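Local coordinates for protein phosphoribosylaminoimidazole-succinocarboxamide synthase (Ehrlichia chaffeensis str. Arkansas, PDB 3KRE) that catalyses the ATP-dependent joining of L-aspartate to a carboxylated aminoimidazole ribonucleotide, giving SAICAR in de novo purine biosynthesis, at residues K67-L70 against N71-S75; Y250-V253 against A254-N258. All coordinates share one frame; numbering follows the deposited sequence.

Contact 1: residues K67-L70 against N71-S75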
ATOM      1  N   LYS A  67       9.184 -12.649   2.870  1.00  5.87           N
ATOM      2  CA  LYS A  67       8.286 -11.681   2.229  1.00  6.87           C
ATOM      3  C   LYS A  67       8.272 -10.382   3.020  1.00  5.53           C
ATOM      4  O   LYS A  67       8.297  -9.293   2.448  1.00  5.41           O
ATOM      5  CB  LYS A  67       6.890 -12.268   2.099  1.00  7.09           C
ATOM      6  CG  LYS A  67       5.758 -11.325   1.861  1.00 13.43           C
ATOM      7  CD  LYS A  67       4.474 -11.991   2.290  1.00 14.65           C
ATOM      8  CE  LYS A  67       3.395 -11.023   2.401  1.00 15.91           C
ATOM      9  NZ  LYS A  67       3.375 -10.245   3.652  1.00 10.97           N
ATOM     10  N   GLY A  68       8.281 -10.476   4.343  1.00  4.62           N
ATOM     11  CA  GLY A  68       8.289  -9.254   5.155  1.00  5.09           C
ATOM     12  C   GLY A  68       9.535  -8.424   5.060  1.00  4.70           C
ATOM     13  O   GLY A  68       9.490  -7.193   5.151  1.00  4.08           O
ATOM     14  N   ILE A  69      10.672  -9.101   4.942  1.00  5.19           N
ATOM     15  CA  ILE A  69      11.925  -8.421   4.778  1.00  5.48           C
ATOM     16  C   ILE A  69      11.903  -7.629   3.483  1.00  5.06           C
ATOM     17  O   ILE A  69      12.244  -6.445   3.446  1.00  4.99           O
ATOM     18  CB  ILE A  69      13.102  -9.425   4.811  1.00  5.03           C
ATOM     19  CG1 ILE A  69      13.222 -10.021   6.230  1.00  7.78           C
ATOM     20  CG2 ILE A  69      14.415  -8.740   4.356  1.00  5.88           C
ATOM     21  CD1 ILE A  69      14.229 -11.166   6.362  1.00  8.56           C
ATOM     22  N   LEU A  70      11.496  -8.277   2.399  1.00  4.71           N
ATOM     23  CA  LEU A  70      11.454  -7.583   1.130  1.00  5.09           C
ATOM     24  C   LEU A  70      10.437  -6.435   1.125  1.00  5.77           C
ATOM     25  O   LEU A  70      10.727  -5.347   0.615  1.00  4.97           O
ATOM     26  CB  LEU A  70      11.198  -8.562  -0.022  1.00  5.86           C
ATOM     27  CG  LEU A  70      12.251  -9.629  -0.229  1.00  5.47           C
ATOM     28  CD1 LEU A  70      11.733 -10.570  -1.343  1.00  4.78           C
ATOM     29  CD2 LEU A  70      13.605  -8.981  -0.598  1.00  5.71           C
ATOM     30  N   ASN A  71       9.280  -6.639   1.759  1.00  5.01           N
ATOM     31  CA  ASN A  71       8.262  -5.592   1.847  1.00  5.32           C
ATOM     32  C   ASN A  71       8.751  -4.398   2.676  1.00  5.37           C
ATOM     33  O   ASN A  71       8.554  -3.230   2.294  1.00  5.63           O
ATOM     34  CB  ASN A  71       6.924  -6.143   2.408  1.00  5.43           C
ATOM     35  CG  ASN A  71       6.127  -6.929   1.387  1.00  7.42           C
ATOM     36  OD1 ASN A  71       5.073  -7.511   1.704  1.00 11.94           O
ATOM     37  ND2 ASN A  71       6.612  -6.971   0.189  1.00  3.98           N
ATOM     38  N   ASN A  72       9.464  -4.685   3.762  1.00  5.21           N
ATOM     39  CA  ASN A  72      10.087  -3.652   4.568  1.00  5.73           C
ATOM     40  C   ASN A  72      11.049  -2.788   3.740  1.00  5.15           C
ATOM     41  O   ASN A  72      10.965  -1.549   3.727  1.00  5.62           O
ATOM     42  CB  ASN A  72      10.810  -4.297   5.751  1.00  5.45           C
ATOM     43  CG  ASN A  72      11.464  -3.294   6.645  1.00  7.36           C
ATOM     44  OD1 ASN A  72      10.842  -2.270   7.017  1.00  5.12           O
ATOM     45  ND2 ASN A  72      12.717  -3.556   7.010  1.00  7.30           N
ATOM     46  N   TYR A  73      11.962  -3.449   3.041  1.00  6.25           N
ATOM     47  CA  TYR A  73      12.918  -2.743   2.179  1.00  6.07           C
ATOM     48  C   TYR A  73      12.248  -1.983   1.034  1.00  5.62           C
ATOM     49  O   TYR A  73      12.574  -0.826   0.788  1.00  6.40           O
ATOM     50  CB  TYR A  73      13.963  -3.681   1.621  1.00  6.60           C
ATOM     51  CG  TYR A  73      14.922  -4.236   2.656  1.00  6.87           C
ATOM     52  CD1 TYR A  73      15.400  -3.419   3.687  1.00 12.62           C
ATOM     53  CD2 TYR A  73      15.428  -5.515   2.543  1.00 10.67           C
ATOM     54  CE1 TYR A  73      16.301  -3.882   4.598  1.00 13.89           C
ATOM     55  CE2 TYR A  73      16.344  -6.004   3.461  1.00 11.31           C
ATOM     56  CZ  TYR A  73      16.768  -5.169   4.500  1.00 15.09           C
ATOM     57  OH  TYR A  73      17.706  -5.574   5.441  1.00 14.87           O
ATOM     58  N   ILE A  74      11.305  -2.614   0.351  1.00  4.78           N
ATOM     59  CA  ILE A  74      10.606  -1.956  -0.746  1.00  5.16           C
ATOM     60  C   ILE A  74       9.796  -0.761  -0.239  1.00  5.45           C
ATOM     61  O   ILE A  74       9.854   0.328  -0.823  1.00  6.30           O
ATOM     62  CB  ILE A  74       9.671  -2.940  -1.525  1.00  4.46           C
ATOM     63  CG1 ILE A  74      10.523  -3.941  -2.255  1.00  4.89           C
ATOM     64  CG2 ILE A  74       8.772  -2.179  -2.511  1.00  5.87           C
ATOM     65  CD1 ILE A  74       9.754  -5.240  -2.752  1.00  3.20           C
ATOM     66  N   SER A  75       9.064  -0.942   0.840  1.00  6.18           N
ATOM     67  CA  SER A  75       8.232   0.160   1.366  1.00  7.59           C
ATOM     68  C   SER A  75       9.048   1.355   1.870  1.00  7.20           C
ATOM     69  O   SER A  75       8.748   2.521   1.539  1.00  6.71           O
ATOM     70  CB  SER A  75       7.291  -0.368   2.457  1.00  8.20           C
ATOM     71  OG  SER A  75       6.310   0.597   2.757  1.00  6.66           O
TER

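Contact 2: residues Y250-V253 against A254-N258. With EDO (1,2-ethanediol), chain H.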
ATOM      1  N   TYR A 250       8.586 -10.874  -5.562  1.00  5.60           N
ATOM      2  CA  TYR A 250       8.877  -9.777  -4.630  1.00  6.19           C
ATOM      3  C   TYR A 250      10.365  -9.429  -4.692  1.00  6.07           C
ATOM      4  O   TYR A 250      10.722  -8.255  -4.638  1.00  4.99           O
ATOM      5  CB  TYR A 250       8.526 -10.150  -3.196  1.00  6.11           C
ATOM      6  CG  TYR A 250       7.043 -10.220  -2.865  1.00  6.75           C
ATOM      7  CD1 TYR A 250       6.554  -9.611  -1.725  1.00  7.37           C
ATOM      8  CD2 TYR A 250       6.130 -10.854  -3.699  1.00 12.85           C
ATOM      9  CE1 TYR A 250       5.189  -9.658  -1.392  1.00  8.47           C
ATOM     10  CE2 TYR A 250       4.755 -10.904  -3.373  1.00 10.69           C
ATOM     11  CZ  TYR A 250       4.313 -10.332  -2.203  1.00  8.95           C
ATOM     12  OH  TYR A 250       2.973 -10.376  -1.894  1.00  6.45           O
ATOM     13  N   ARG A 251      11.217 -10.440  -4.821  1.00  6.16           N
ATOM     14  CA  ARG A 251      12.658 -10.199  -4.928  1.00  7.63           C
ATOM     15  C   ARG A 251      13.029  -9.509  -6.230  1.00  7.13           C
ATOM     16  O   ARG A 251      13.899  -8.630  -6.257  1.00  6.15           O
ATOM     17  CB  ARG A 251      13.474 -11.483  -4.793  1.00  8.56           C
ATOM     18  CG  ARG A 251      14.910 -11.215  -4.358  1.00 12.28           C
ATOM     19  CD  ARG A 251      15.711 -12.496  -4.245  1.00 18.11           C
ATOM     20  NE  ARG A 251      15.268 -13.285  -3.088  1.00 21.47           N
ATOM     21  CZ  ARG A 251      14.707 -14.490  -3.130  1.00 24.68           C
ATOM     22  NH1 ARG A 251      14.498 -15.125  -4.282  1.00 29.85           N
ATOM     23  NH2 ARG A 251      14.370 -15.078  -1.995  1.00 23.04           N
ATOM     24  N   GLU A 252      12.366  -9.872  -7.319  1.00  7.10           N
ATOM     25  CA  GLU A 252      12.574  -9.131  -8.565  1.00  6.61           C
ATOM     26  C   GLU A 252      12.257  -7.636  -8.415  1.00  6.91           C
ATOM     27  O   GLU A 252      13.011  -6.769  -8.909  1.00  5.54           O
ATOM     28  CB  GLU A 252      11.748  -9.771  -9.694  1.00  7.34           C
ATOM     29  CG  GLU A 252      11.813  -9.072 -11.062  1.00  8.55           C
ATOM     30  CD  GLU A 252      11.259  -9.905 -12.238  1.00 11.61           C
ATOM     31  OE1 GLU A 252      11.172 -11.160 -12.129  1.00 15.20           O
ATOM     32  OE2 GLU A 252      10.965  -9.306 -13.297  1.00 10.12           O
ATOM     33  N   VAL A 253      11.149  -7.317  -7.743  1.00  6.16           N
ATOM     34  CA  VAL A 253      10.788  -5.918  -7.536  1.00  6.56           C
ATOM     35  C   VAL A 253      11.916  -5.257  -6.709  1.00  6.23           C
ATOM     36  O   VAL A 253      12.417  -4.166  -7.062  1.00  5.44           O
ATOM     37  CB  VAL A 253       9.439  -5.759  -6.810  1.00  6.99           C
ATOM     38  CG1 VAL A 253       9.161  -4.251  -6.454  1.00  4.40           C
ATOM     39  CG2 VAL A 253       8.310  -6.365  -7.652  1.00  5.53           C
ATOM     40  N   ALA A 254      12.332  -5.917  -5.633  1.00  6.15           N
ATOM     41  CA  ALA A 254      13.405  -5.355  -4.805  1.00  5.32           C
ATOM     42  C   ALA A 254      14.705  -5.143  -5.568  1.00  5.03           C
ATOM     43  O   ALA A 254      15.383  -4.109  -5.416  1.00  5.12           O
ATOM     44  CB  ALA A 254      13.655  -6.199  -3.581  1.00  5.04           C
ATOM     45  N   HIS A 255      15.067  -6.118  -6.379  1.00  4.90           N
ATOM     46  CA  HIS A 255      16.284  -6.001  -7.149  1.00  4.94           C
ATOM     47  C   HIS A 255      16.249  -4.890  -8.143  1.00  5.65           C
ATOM     48  O   HIS A 255      17.209  -4.137  -8.259  1.00  7.33           O
ATOM     49  CB  HIS A 255      16.596  -7.299  -7.863  1.00  5.06           C
ATOM     50  CG  HIS A 255      17.047  -8.384  -6.952  1.00  6.13           C
ATOM     51  ND1 HIS A 255      17.103  -9.703  -7.336  1.00  6.56           N
ATOM     52  CD2 HIS A 255      17.484  -8.341  -5.670  1.00  9.07           C
ATOM     53  CE1 HIS A 255      17.542 -10.431  -6.324  1.00  8.92           C
ATOM     54  NE2 HIS A 255      17.793  -9.625  -5.305  1.00  9.13           N
ATOM     55  N   LYS A 256      15.163  -4.816  -8.912  1.00  6.69           N
ATOM     56  CA  LYS A 256      15.006  -3.764  -9.933  1.00  6.51           C
ATOM     57  C   LYS A 256      14.952  -2.370  -9.330  1.00  6.21           C
ATOM     58  O   LYS A 256      15.473  -1.419  -9.922  1.00  5.10           O
ATOM     59  CB  LYS A 256      13.753  -4.026 -10.750  1.00  6.23           C
ATOM     60  CG  LYS A 256      13.958  -5.195 -11.686  1.00  9.28           C
ATOM     61  CD  LYS A 256      12.774  -5.370 -12.599  1.00 12.83           C
ATOM     62  CE  LYS A 256      13.246  -5.814 -13.974  1.00 16.22           C
ATOM     63  NZ  LYS A 256      12.431  -5.164 -14.969  1.00 15.51           N
ATOM     64  N   LEU A 257      14.370  -2.241  -8.136  1.00  6.00           N
ATOM     65  CA  LEU A 257      14.377  -0.986  -7.422  1.00  6.44           C
ATOM     66  C   LEU A 257      15.724  -0.631  -6.751  1.00  7.93           C
ATOM     67  O   LEU A 257      15.943   0.549  -6.390  1.00  7.59           O
ATOM     68  CB  LEU A 257      13.271  -0.975  -6.363  1.00  6.12           C
ATOM     69  CG  LEU A 257      11.844  -0.890  -6.894  1.00  5.87           C
ATOM     70  CD1 LEU A 257      10.866  -0.923  -5.726  1.00  4.95           C
ATOM     71  CD2 LEU A 257      11.610   0.392  -7.671  1.00  6.65           C
ATOM     72  N   ASN A 258      16.602  -1.624  -6.588  1.00  7.59           N
ATOM     73  CA  ASN A 258      17.816  -1.479  -5.768  1.00  8.28           C
ATOM     74  C   ASN A 258      17.452  -1.099  -4.337  1.00  9.03           C
ATOM     75  O   ASN A 258      18.092  -0.235  -3.727  1.00  8.93           O
ATOM     76  CB  ASN A 258      18.777  -0.446  -6.373  1.00  9.49           C
ATOM     77  CG  ASN A 258      20.191  -0.585  -5.860  1.00 11.47           C
ATOM     78  OD1 ASN A 258      20.588  -1.635  -5.333  1.00 11.27           O
ATOM     79  ND2 ASN A 258      20.988   0.491  -6.023  1.00 14.84           N
TER
HETATM   80  C1  EDO H 304       8.768 -13.166 -11.080  1.00 21.52           C
HETATM   81  O1  EDO H 304       9.306 -13.273 -12.408  1.00 21.25           O
HETATM   82  C2  EDO H 304       8.417 -14.508 -10.441  1.00 20.25           C
HETATM   83  O2  EDO H 304       9.479 -15.449 -10.684  1.00 20.41           O

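Contact 1: residues K67-L70 against N71-S75
Ile69 and Tyr73 lie side by side one turn apart in the first two turns of the alpha-helix 67-84, on its partly exposed flank. The contact there is narrow: the CG2 branch of Ile69 comes within 3.5 Å of Tyr73 CE2. With CG1 beside the backbone N (chi1 -68°), Ile69 holds CG2 next to its own carbonyl carbon, on the side where the Tyr73 ring rises. Ile69 O approaches that ring obliquely while accepting the backbone N-H of Tyr73 in a nearly straight bond of 3.0 Å (172°). The same i to i+4 spine continues with Asn71 N to Lys67 O, Asn72 N to Gly68 O and Ile74 N to Leu70 O.

The side chains of the buried flank are closer set. Asn72 brings CB to 3.2 Å from Gly68 O, and its amide OD1 accepts a hydrogen bond from Gln100 NE2 of strand 99-107. Lys67 crosses Asn71 obliquely, with its chain extended as far as CE and bent at the last torsion (chi4 -81°). Its ammonium is held by the carboxylate of Asp221 and the backbone O of Glu52, so it would be expected to stay charged although buried. Tyr250 of helix 246-257 packs on Lys67, Leu70 and Asn71, and Ile247 also packs on Leu70. Ile74, also buried, reaches back along the preceding turn, its CG1 3.2 Å from Leu70 O.

Contact 2: residues Y250-V253 against A254-N258
Two first torsions bring Arg251 and His255 together: Arg251 has CG opposite its backbone N (chi1 -157°), whereas the imidazole of His255 swings beside its own N (chi1 -72°). The two side chains therefore run alongside each other near the C-terminal end of helix 246-257, which closes in a Schellman motif at Asn258. Arg251 CG sits over a face of the imidazole, 3.7 Å from the His255 ring centroid, in a CH-pi contact. Arg251 CD follows at 3.5 Å from His255 CE1, and the guanidinium travels on to a salt bridge with Glu66. Arg251 O also lies over a ring face, 3.2 Å from His255 CG, while accepting the backbone N-H of His255.

Glu252 and Lys256 also lie side by side, pointing the same way and meeting through methylenes, CG to CD at 4.1 Å. Their charged ends stay apart, with 4.7 Å between Glu252 OE2 and Lys256 NZ. The ammonium instead bonds Val190 O, and Glu252 OE1 takes a hydrogen bond from an ethanediol probably derived from the crystallisation liquor. On the buried side Val253 CG1 rests 3.8 Å from Leu257 CD1, and both residues pack against Phe187 of helix 166-189. Asn258, with positive phi (58°), leaves the helical conformation, and its backbone N bonds His255 O at 3.1 Å.

Contacts 1 and 2 belong to two helices far apart in sequence, 67-84 and 246-257, that pack against each other; the centres of the contacts are about 10 Å apart. Tyr250 of contact 2 is the main joint. Its ring meets contact 1 through Asn71, and Lys67 CG lies 3.7 Å from Tyr250 CE1. Beside it, Leu70 CD1 comes to 3.5 Å from Arg251 N, and Ile74 CD1 to 3.7 Å from Tyr250 O. Asp221 ties the same junction by polar bonds, taking Lys67 NZ on one carboxylate oxygen and Tyr250 OH on the other. The ethanediol at contact 2 is also hydrogen-bonded to Lys232 and Asn245.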